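Local coordinates for protein STING-associated CdnE c-di-GMP synthase (PDB 6WT8) that probably synthesises the cyclic dinucleotide c-di-GMP, the second messenger sensed by an associated STING protein in bacterial CBASS anti-phage defence, at residues R162-T175 with I178-E190. Numbering follows the deposited sequence.
Sequences RLKSELVLSSTYKT and IEKENSIYVKVTE
Ile184 stands up from its strand into the helix groove bordered by Arg162, Ser165, Glu166 and Leu169; its CG1-CD1 arm lies among the first three, while CG2 turns to Leu169 CD1. CD1 lies 3.7 Å from Ser165 CB, where a small residue lets the isoleucine come close, and it also meets CG of Glu166. CG1 sits over one face of the Arg162 guanidinium, 3.4 Å from NE. Two residues on, the beta-branched Val186 offers one methyl to each neighbour: CG2 packs at 3.8 Å against Leu169 CD1, so this leucine methyl bridges both strand bumps, and CG1 makes a CH-pi contact over the Tyr173 ring, 3.8 Å from its centroid. Thr172 CG2 covers the opposite ring face.

At the other end, Arg162 turns CG opposite its backbone nitrogen (chi1 168°), and a bend at chi2 brings the chain toward the turn before the strand. Arginine suits this place because its several N-H groups serve both a carboxylate and turn carbonyls. NE donates to Glu166 OE2 at 2.8 Å in a salt bridge, the oxygen accepting with its anti lone pair; NH2 donates to Lys180 O at 3.0 Å and weakly to Ile178 O. Lys224 also pairs with Glu166 and binds Ile178 O. With an alanine here, the Lys180 carbonyl is likely to lose its guanidinium donors, Glu166 one of its charged partners, and Ile184 the flat face under CG1. Ile178 lies across Glu166, CB against the carboxylate carbon.

Beyond the helix, Lys187 N bonds to Thr175 O at 3.0 Å, and a water joins Thr175 N to Lys187 O. The aliphatic part of Lys187 runs beside Thr175, while its ammonium group forms a salt bridge with Asp194. Segment 162-172 of helix 154-172 thus packs nearly parallel to strand 184-189 (24° between axes), which pairs antiparallel with short strand 176-177 in the mixed sheet, an alpha/beta layering consistent with the nucleotidyltransferase core of CD-NTases.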
ATOM      1  N   ARG A 162      20.903   7.028 -11.454  1.00 13.39           N
ATOM      2  CA  ARG A 162      21.149   7.099 -10.007  1.00 14.45           C
ATOM      3  C   ARG A 162      22.213   8.134  -9.649  1.00 13.79           C
ATOM      4  O   ARG A 162      22.015   8.946  -8.744  1.00 14.90           O
ATOM      5  CB  ARG A 162      21.532   5.719  -9.485  1.00 16.45           C
ATOM      6  CG  ARG A 162      22.103   5.698  -8.011  1.00 17.73           C
ATOM      7  CD  ARG A 162      21.044   6.102  -6.991  1.00 16.15           C
ATOM      8  NE  ARG A 162      21.684   6.342  -5.680  1.00 18.23           N
ATOM      9  CZ  ARG A 162      21.435   5.690  -4.538  1.00 20.15           C
ATOM     10  NH1 ARG A 162      20.510   4.735  -4.495  1.00 22.76           N
ATOM     11  NH2 ARG A 162      22.079   6.042  -3.444  1.00 20.29           N
ATOM     12  N   LEU A 163      23.350   8.099 -10.335  1.00 13.51           N
ATOM     13  CA  LEU A 163      24.442   9.016  -9.969  1.00 13.60           C
ATOM     14  C   LEU A 163      24.116  10.448 -10.361  1.00 14.23           C
ATOM     15  O   LEU A 163      24.430  11.393  -9.606  1.00 15.93           O
ATOM     16  CB  LEU A 163      25.779   8.557 -10.610  1.00 17.39           C
ATOM     17  CG  LEU A 163      26.250   7.179 -10.106  1.00 19.45           C
ATOM     18  CD1 LEU A 163      27.517   6.784 -10.846  1.00 19.21           C
ATOM     19  CD2 LEU A 163      26.537   7.234  -8.617  1.00 23.96           C
ATOM     20  N   LYS A 164      23.478  10.633 -11.518  1.00 13.61           N
ATOM     21  CA  LYS A 164      23.086  11.974 -11.920  1.00 14.85           C
ATOM     22  C   LYS A 164      22.093  12.569 -10.928  1.00 14.41           C
ATOM     23  O   LYS A 164      22.187  13.753 -10.569  1.00 15.76           O
ATOM     24  CB  LYS A 164      22.508  11.917 -13.321  1.00 15.01           C
ATOM     25  CG  LYS A 164      22.209  13.261 -13.954  1.00 18.69           C
ATOM     26  CD  LYS A 164      21.899  12.928 -15.420  1.00 20.83           C
ATOM     27  CE  LYS A 164      21.821  14.165 -16.305  1.00 23.70           C
ATOM     28  NZ  LYS A 164      23.182  14.747 -16.508  1.00 21.03           N
ATOM     29  N   SER A 165      21.184  11.730 -10.432  1.00 12.87           N
ATOM     30  CA  SER A 165      20.240  12.194  -9.415  1.00 14.42           C
ATOM     31  C   SER A 165      20.924  12.570  -8.117  1.00 14.25           C
ATOM     32  O   SER A 165      20.540  13.559  -7.462  1.00 14.93           O
ATOM     33  CB  SER A 165      19.216  11.059  -9.156  1.00 14.12           C
ATOM     34  OG  SER A 165      18.452  10.814 -10.315  1.00 12.83           O
ATOM     35  N   GLU A 166      21.929  11.787  -7.679  1.00 14.07           N
ATOM     36  CA  GLU A 166      22.666  12.172  -6.469  1.00 14.34           C
ATOM     37  C   GLU A 166      23.275  13.561  -6.631  1.00 14.55           C
ATOM     38  O   GLU A 166      23.205  14.399  -5.721  1.00 17.91           O
ATOM     39  CB  GLU A 166      23.789  11.185  -6.166  1.00 16.64           C
ATOM     40  CG  GLU A 166      23.278   9.799  -5.840  1.00 16.84           C
ATOM     41  CD  GLU A 166      24.406   8.851  -5.516  1.00 19.86           C
ATOM     42  OE1 GLU A 166      25.603   9.259  -5.556  1.00 21.62           O
ATOM     43  OE2 GLU A 166      24.095   7.675  -5.238  1.00 21.56           O
ATOM     44  N   LEU A 167      23.875  13.825  -7.811  1.00 14.18           N
ATOM     45  CA  LEU A 167      24.512  15.117  -8.043  1.00 16.56           C
ATOM     46  C   LEU A 167      23.497  16.252  -8.060  1.00 18.42           C
ATOM     47  O   LEU A 167      23.729  17.298  -7.433  1.00 19.54           O
ATOM     48  CB  LEU A 167      25.280  15.073  -9.384  1.00 16.63           C
ATOM     49  CG  LEU A 167      26.455  14.104  -9.318  1.00 17.87           C
ATOM     50  CD1 LEU A 167      26.987  13.892 -10.775  1.00 21.11           C
ATOM     51  CD2 LEU A 167      27.591  14.580  -8.455  1.00 20.24           C
ATOM     52  N   VAL A 168      22.393  16.080  -8.795  1.00 16.68           N
ATOM     53  CA  VAL A 168      21.389  17.145  -8.878  1.00 16.88           C
ATOM     54  C   VAL A 168      20.774  17.410  -7.515  1.00 16.72           C
ATOM     55  O   VAL A 168      20.632  18.566  -7.087  1.00 19.90           O
ATOM     56  CB  VAL A 168      20.316  16.745  -9.898  1.00 21.42           C
ATOM     57  CG1 VAL A 168      19.099  17.681  -9.780  1.00 31.67           C
ATOM     58  CG2 VAL A 168      20.906  16.830 -11.241  1.00 27.42           C
ATOM     59  N   LEU A 169      20.423  16.330  -6.794  1.00 16.96           N
ATOM     60  CA  LEU A 169      19.738  16.544  -5.524  1.00 16.44           C
ATOM     61  C   LEU A 169      20.686  17.138  -4.489  1.00 20.95           C
ATOM     62  O   LEU A 169      20.290  17.996  -3.685  1.00 19.38           O
ATOM     63  CB  LEU A 169      19.121  15.212  -5.048  1.00 17.17           C
ATOM     64  CG  LEU A 169      17.986  14.732  -5.963  1.00 14.74           C
ATOM     65  CD1 LEU A 169      17.643  13.257  -5.628  1.00 16.18           C
ATOM     66  CD2 LEU A 169      16.723  15.619  -5.858  1.00 17.75           C
ATOM     67  N   SER A 170      21.957  16.706  -4.491  1.00 18.32           N
ATOM     68  CA  SER A 170      22.899  17.251  -3.524  1.00 17.50           C
ATOM     69  C   SER A 170      23.201  18.710  -3.789  1.00 19.22           C
ATOM     70  O   SER A 170      23.615  19.418  -2.865  1.00 22.63           O
ATOM     71  CB  SER A 170      24.210  16.463  -3.561  1.00 20.30           C
ATOM     72  OG  SER A 170      23.995  15.154  -3.108  1.00 22.48           O
ATOM     73  N   SER A 171      23.107  19.142  -5.044  1.00 19.09           N
ATOM     74  CA  SER A 171      23.351  20.546  -5.346  1.00 21.03           C
ATOM     75  C   SER A 171      22.142  21.422  -5.057  1.00 24.84           C
ATOM     76  O   SER A 171      22.294  22.646  -4.972  1.00 30.92           O
ATOM     77  CB  SER A 171      23.781  20.699  -6.806  1.00 26.13           C
ATOM     78  OG  SER A 171      22.739  20.491  -7.705  1.00 45.65           O
ATOM     79  N   THR A 172      20.964  20.833  -4.851  1.00 21.34           N
ATOM     80  CA  THR A 172      19.697  21.526  -4.635  1.00 23.12           C
ATOM     81  C   THR A 172      19.302  21.559  -3.171  1.00 25.09           C
ATOM     82  O   THR A 172      18.868  22.601  -2.665  1.00 27.04           O
ATOM     83  CB  THR A 172      18.579  20.833  -5.425  1.00 22.53           C
ATOM     84  OG1 THR A 172      18.896  20.824  -6.813  1.00 26.53           O
ATOM     85  CG2 THR A 172      17.227  21.527  -5.200  1.00 22.69           C
ATOM     86  N   TYR A 173      19.506  20.459  -2.460  1.00 20.27           N
ATOM     87  CA  TYR A 173      19.040  20.315  -1.090  1.00 20.83           C
ATOM     88  C   TYR A 173      20.218  20.180  -0.139  1.00 24.91           C
ATOM     89  O   TYR A 173      21.186  19.462  -0.423  1.00 24.60           O
ATOM     90  CB  TYR A 173      18.105  19.080  -0.958  1.00 21.52           C
ATOM     91  CG  TYR A 173      16.851  19.219  -1.782  1.00 20.85           C
ATOM     92  CD1 TYR A 173      15.785  19.999  -1.322  1.00 21.48           C
ATOM     93  CD2 TYR A 173      16.761  18.658  -3.057  1.00 20.23           C
ATOM     94  CE1 TYR A 173      14.647  20.167  -2.098  1.00 19.98           C
ATOM     95  CE2 TYR A 173      15.571  18.800  -3.833  1.00 17.33           C
ATOM     96  CZ  TYR A 173      14.549  19.579  -3.342  1.00 19.08           C
ATOM     97  OH  TYR A 173      13.430  19.744  -4.133  1.00 18.77           O
ATOM     98  N   LYS A 174      20.123  20.863   1.000  1.00 23.20           N
ATOM     99  CA  LYS A 174      21.193  20.823   1.996  1.00 25.75           C
ATOM    100  C   LYS A 174      21.489  19.408   2.488  1.00 25.72           C
ATOM    101  O   LYS A 174      22.656  19.049   2.677  1.00 30.27           O
ATOM    102  CB  LYS A 174      20.826  21.728   3.174  1.00 30.99           C
ATOM    103  CG  LYS A 174      21.840  21.735   4.269  1.00 38.58           C
ATOM    104  CD  LYS A 174      21.291  22.425   5.523  1.00 47.63           C
ATOM    105  CE  LYS A 174      22.352  22.546   6.604  1.00 54.02           C
ATOM    106  NZ  LYS A 174      23.276  23.676   6.319  1.00 59.08           N
ATOM    107  N   THR A 175      20.456  18.613   2.785  1.00 22.13           N
ATOM    108  CA  THR A 175      20.650  17.309   3.414  1.00 21.82           C
ATOM    109  C   THR A 175      20.081  16.236   2.502  1.00 22.68           C
ATOM    110  O   THR A 175      18.868  16.210   2.255  1.00 23.41           O
ATOM    111  CB  THR A 175      19.963  17.257   4.770  1.00 28.04           C
ATOM    112  OG1 THR A 175      20.473  18.324   5.570  1.00 35.76           O
ATOM    113  CG2 THR A 175      20.229  15.934   5.484  1.00 29.42           C
ATOM    114  N   ILE A 178      22.990   9.840   0.190  1.00 21.19           N
ATOM    115  CA  ILE A 178      23.267   9.142  -1.046  1.00 20.55           C
ATOM    116  C   ILE A 178      23.877   7.771  -0.799  1.00 26.12           C
ATOM    117  O   ILE A 178      24.252   7.086  -1.772  1.00 25.81           O
ATOM    118  CB  ILE A 178      24.176   9.951  -1.991  1.00 23.95           C
ATOM    119  CG1 ILE A 178      25.561  10.074  -1.356  1.00 27.06           C
ATOM    120  CG2 ILE A 178      23.554  11.284  -2.357  1.00 22.77           C
ATOM    121  CD1 ILE A 178      26.699  10.427  -2.335  1.00 29.89           C
ATOM    122  N   GLU A 179      23.928   7.326   0.451  1.00 23.91           N
ATOM    123  CA  GLU A 179      24.605   6.067   0.760  1.00 25.72           C
ATOM    124  C   GLU A 179      23.702   4.839   0.804  1.00 29.45           C
ATOM    125  O   GLU A 179      24.229   3.728   0.953  1.00 34.22           O
ATOM    126  CB  GLU A 179      25.371   6.197   2.093  1.00 29.20           C
ATOM    127  CG  GLU A 179      26.514   7.193   1.998  1.00 39.99           C
ATOM    128  CD  GLU A 179      27.450   6.885   0.825  1.00 55.61           C
ATOM    129  OE1 GLU A 179      27.686   5.687   0.552  1.00 61.48           O
ATOM    130  OE2 GLU A 179      27.948   7.829   0.162  1.00 61.96           O
ATOM    131  N   LYS A 180      22.380   4.981   0.682  1.00 23.52           N
ATOM    132  CA  LYS A 180      21.495   3.809   0.739  1.00 23.25           C
ATOM    133  C   LYS A 180      21.483   3.096  -0.604  1.00 24.79           C
ATOM    134  O   LYS A 180      21.663   3.719  -1.650  1.00 23.74           O
ATOM    135  CB  LYS A 180      20.056   4.162   1.131  1.00 25.48           C
ATOM    136  CG  LYS A 180      19.959   4.947   2.443  1.00 28.93           C
ATOM    137  CD  LYS A 180      18.540   4.858   3.035  1.00 34.10           C
ATOM    138  CE  LYS A 180      17.519   5.664   2.283  1.00 34.93           C
ATOM    139  NZ  LYS A 180      16.199   5.734   3.013  1.00 35.34           N
ATOM    140  N   GLU A 181      21.265   1.776  -0.558  1.00 23.21           N
ATOM    141  CA  GLU A 181      21.427   0.942  -1.748  1.00 24.70           C
ATOM    142  C   GLU A 181      20.322   1.217  -2.745  1.00 19.18           C
ATOM    143  O   GLU A 181      20.573   1.246  -3.959  1.00 21.31           O
ATOM    144  CB  GLU A 181      21.346  -0.544  -1.415  1.00 31.84           C
ATOM    145  CG  GLU A 181      22.250  -1.117  -0.395  1.00 49.81           C
ATOM    146  CD  GLU A 181      21.910  -2.576  -0.236  1.00 56.30           C
ATOM    147  OE1 GLU A 181      20.743  -2.873   0.134  1.00 59.81           O
ATOM    148  OE2 GLU A 181      22.767  -3.412  -0.566  1.00 62.84           O
ATOM    149  N   ASN A 182      19.088   1.312  -2.264  1.00 20.25           N
ATOM    150  CA  ASN A 182      17.926   1.264  -3.136  1.00 18.55           C
ATOM    151  C   ASN A 182      17.197   2.595  -3.236  1.00 19.29           C
ATOM    152  O   ASN A 182      16.200   2.682  -3.951  1.00 20.12           O
ATOM    153  CB  ASN A 182      16.954   0.171  -2.655  1.00 23.16           C
ATOM    154  CG  ASN A 182      17.475  -1.230  -2.903  1.00 25.75           C
ATOM    155  OD1 ASN A 182      17.989  -1.558  -3.979  1.00 24.71           O
ATOM    156  ND2 ASN A 182      17.367  -2.072  -1.886  1.00 32.52           N
ATOM    157  N   SER A 183      17.665   3.648  -2.571  1.00 15.94           N
ATOM    158  CA  SER A 183      17.020   4.958  -2.777  1.00 14.62           C
ATOM    159  C   SER A 183      18.001   6.058  -2.389  1.00 15.45           C
ATOM    160  O   SER A 183      19.005   5.825  -1.701  1.00 18.06           O
ATOM    161  CB  SER A 183      15.695   5.120  -1.978  1.00 19.83           C
ATOM    162  OG  SER A 183      16.017   5.110  -0.578  1.00 20.56           O
ATOM    163  N   ILE A 184      17.648   7.277  -2.791  1.00 14.44           N
ATOM    164  CA  ILE A 184      18.264   8.517  -2.324  1.00 15.06           C
ATOM    165  C   ILE A 184      17.289   9.203  -1.370  1.00 14.42           C
ATOM    166  O   ILE A 184      16.120   9.352  -1.711  1.00 15.64           O
ATOM    167  CB  ILE A 184      18.590   9.437  -3.512  1.00 14.55           C
ATOM    168  CG1 ILE A 184      19.599   8.773  -4.471  1.00 15.97           C
ATOM    169  CG2 ILE A 184      19.203  10.782  -2.995  1.00 16.91           C
ATOM    170  CD1 ILE A 184      19.577   9.473  -5.871  1.00 18.52           C
ATOM    171  N   TYR A 185      17.738   9.632  -0.200  1.00 17.47           N
ATOM    172  CA  TYR A 185      16.826  10.207   0.786  1.00 16.51           C
ATOM    173  C   TYR A 185      17.029  11.721   0.817  1.00 18.27           C
ATOM    174  O   TYR A 185      18.133  12.193   1.082  1.00 22.01           O
ATOM    175  CB  TYR A 185      17.084   9.618   2.177  1.00 22.85           C
ATOM    176  CG  TYR A 185      15.899   9.636   3.138  1.00 29.80           C
ATOM    177  CD1 TYR A 185      14.601   9.418   2.676  1.00 32.46           C
ATOM    178  CD2 TYR A 185      16.087   9.819   4.496  1.00 40.22           C
ATOM    179  CE1 TYR A 185      13.500   9.395   3.555  1.00 36.62           C
ATOM    180  CE2 TYR A 185      15.011   9.806   5.387  1.00 38.64           C
ATOM    181  CZ  TYR A 185      13.723   9.590   4.918  1.00 40.03           C
ATOM    182  OH  TYR A 185      12.646   9.572   5.796  1.00 41.77           O
ATOM    183  N   VAL A 186      15.977  12.479   0.500  1.00 15.95           N
ATOM    184  CA  VAL A 186      16.061  13.926   0.340  1.00 18.53           C
ATOM    185  C   VAL A 186      15.292  14.612   1.448  1.00 19.65           C
ATOM    186  O   VAL A 186      14.113  14.313   1.650  1.00 18.98           O
ATOM    187  CB  VAL A 186      15.493  14.360  -1.014  1.00 19.00           C
ATOM    188  CG1 VAL A 186      15.651  15.861  -1.177  1.00 21.72           C
ATOM    189  CG2 VAL A 186      16.199  13.574  -2.116  1.00 17.99           C
ATOM    190  N   LYS A 187      15.917  15.581   2.106  1.00 20.52           N
ATOM    191  CA  LYS A 187      15.184  16.410   3.068  1.00 20.02           C
ATOM    192  C   LYS A 187      14.695  17.643   2.319  1.00 17.88           C
ATOM    193  O   LYS A 187      15.468  18.575   2.057  1.00 20.61           O
ATOM    194  CB  LYS A 187      16.069  16.758   4.255  1.00 22.45           C
ATOM    195  CG  LYS A 187      16.347  15.537   5.127  1.00 28.10           C
ATOM    196  CD  LYS A 187      16.975  15.964   6.454  1.00 35.14           C
ATOM    197  CE  LYS A 187      16.011  16.765   7.304  1.00 33.94           C
ATOM    198  NZ  LYS A 187      14.971  15.851   7.873  1.00 40.60           N
ATOM    199  N   VAL A 188      13.404  17.647   1.955  1.00 18.82           N
ATOM    200  CA  VAL A 188      12.802  18.822   1.326  1.00 20.25           C
ATOM    201  C   VAL A 188      12.481  19.840   2.411  1.00 21.96           C
ATOM    202  O   VAL A 188      12.063  19.470   3.502  1.00 24.19           O
ATOM    203  CB  VAL A 188      11.568  18.384   0.523  1.00 21.40           C
ATOM    204  CG1 VAL A 188      10.918  19.557  -0.245  1.00 22.70           C
ATOM    205  CG2 VAL A 188      11.912  17.246  -0.441  1.00 17.53           C
ATOM    206  N   THR A 189      12.675  21.130   2.138  1.00 27.36           N
ATOM    207  CA  THR A 189      12.488  22.097   3.218  1.00 32.96           C
ATOM    208  C   THR A 189      11.182  22.855   3.151  1.00 28.85           C
ATOM    209  O   THR A 189      10.742  23.356   4.187  1.00 34.43           O
ATOM    210  CB  THR A 189      13.627  23.123   3.271  1.00 35.74           C
ATOM    211  OG1 THR A 189      13.726  23.789   2.002  1.00 41.08           O
ATOM    212  CG2 THR A 189      14.928  22.435   3.669  1.00 34.38           C
ATOM    213  N   GLU A 190      10.572  22.980   1.975  1.00 27.08           N
ATOM    214  CA  GLU A 190       9.271  23.634   1.842  1.00 39.59           C
ATOM    215  C   GLU A 190       8.423  22.805   0.888  1.00 30.48           C
ATOM    216  O   GLU A 190       8.630  22.822  -0.336  1.00 28.53           O
ATOM    217  CB  GLU A 190       9.400  25.077   1.361  1.00 43.63           C
ATOM    218  CG  GLU A 190       9.592  26.059   2.489  1.00 56.63           C
ATOM    219  CD  GLU A 190      10.343  27.307   2.057  1.00 69.22           C
ATOM    220  OE1 GLU A 190      11.294  27.701   2.777  1.00 71.24           O
ATOM    221  OE2 GLU A 190       9.985  27.887   1.003  1.00 70.08           O
TER
HETATM  222  O   HOH W   1      19.792   3.005  -6.544  1.00 26.22           O
HETATM  223  O   HOH W   2      17.729  19.757   2.976  1.00 25.56           O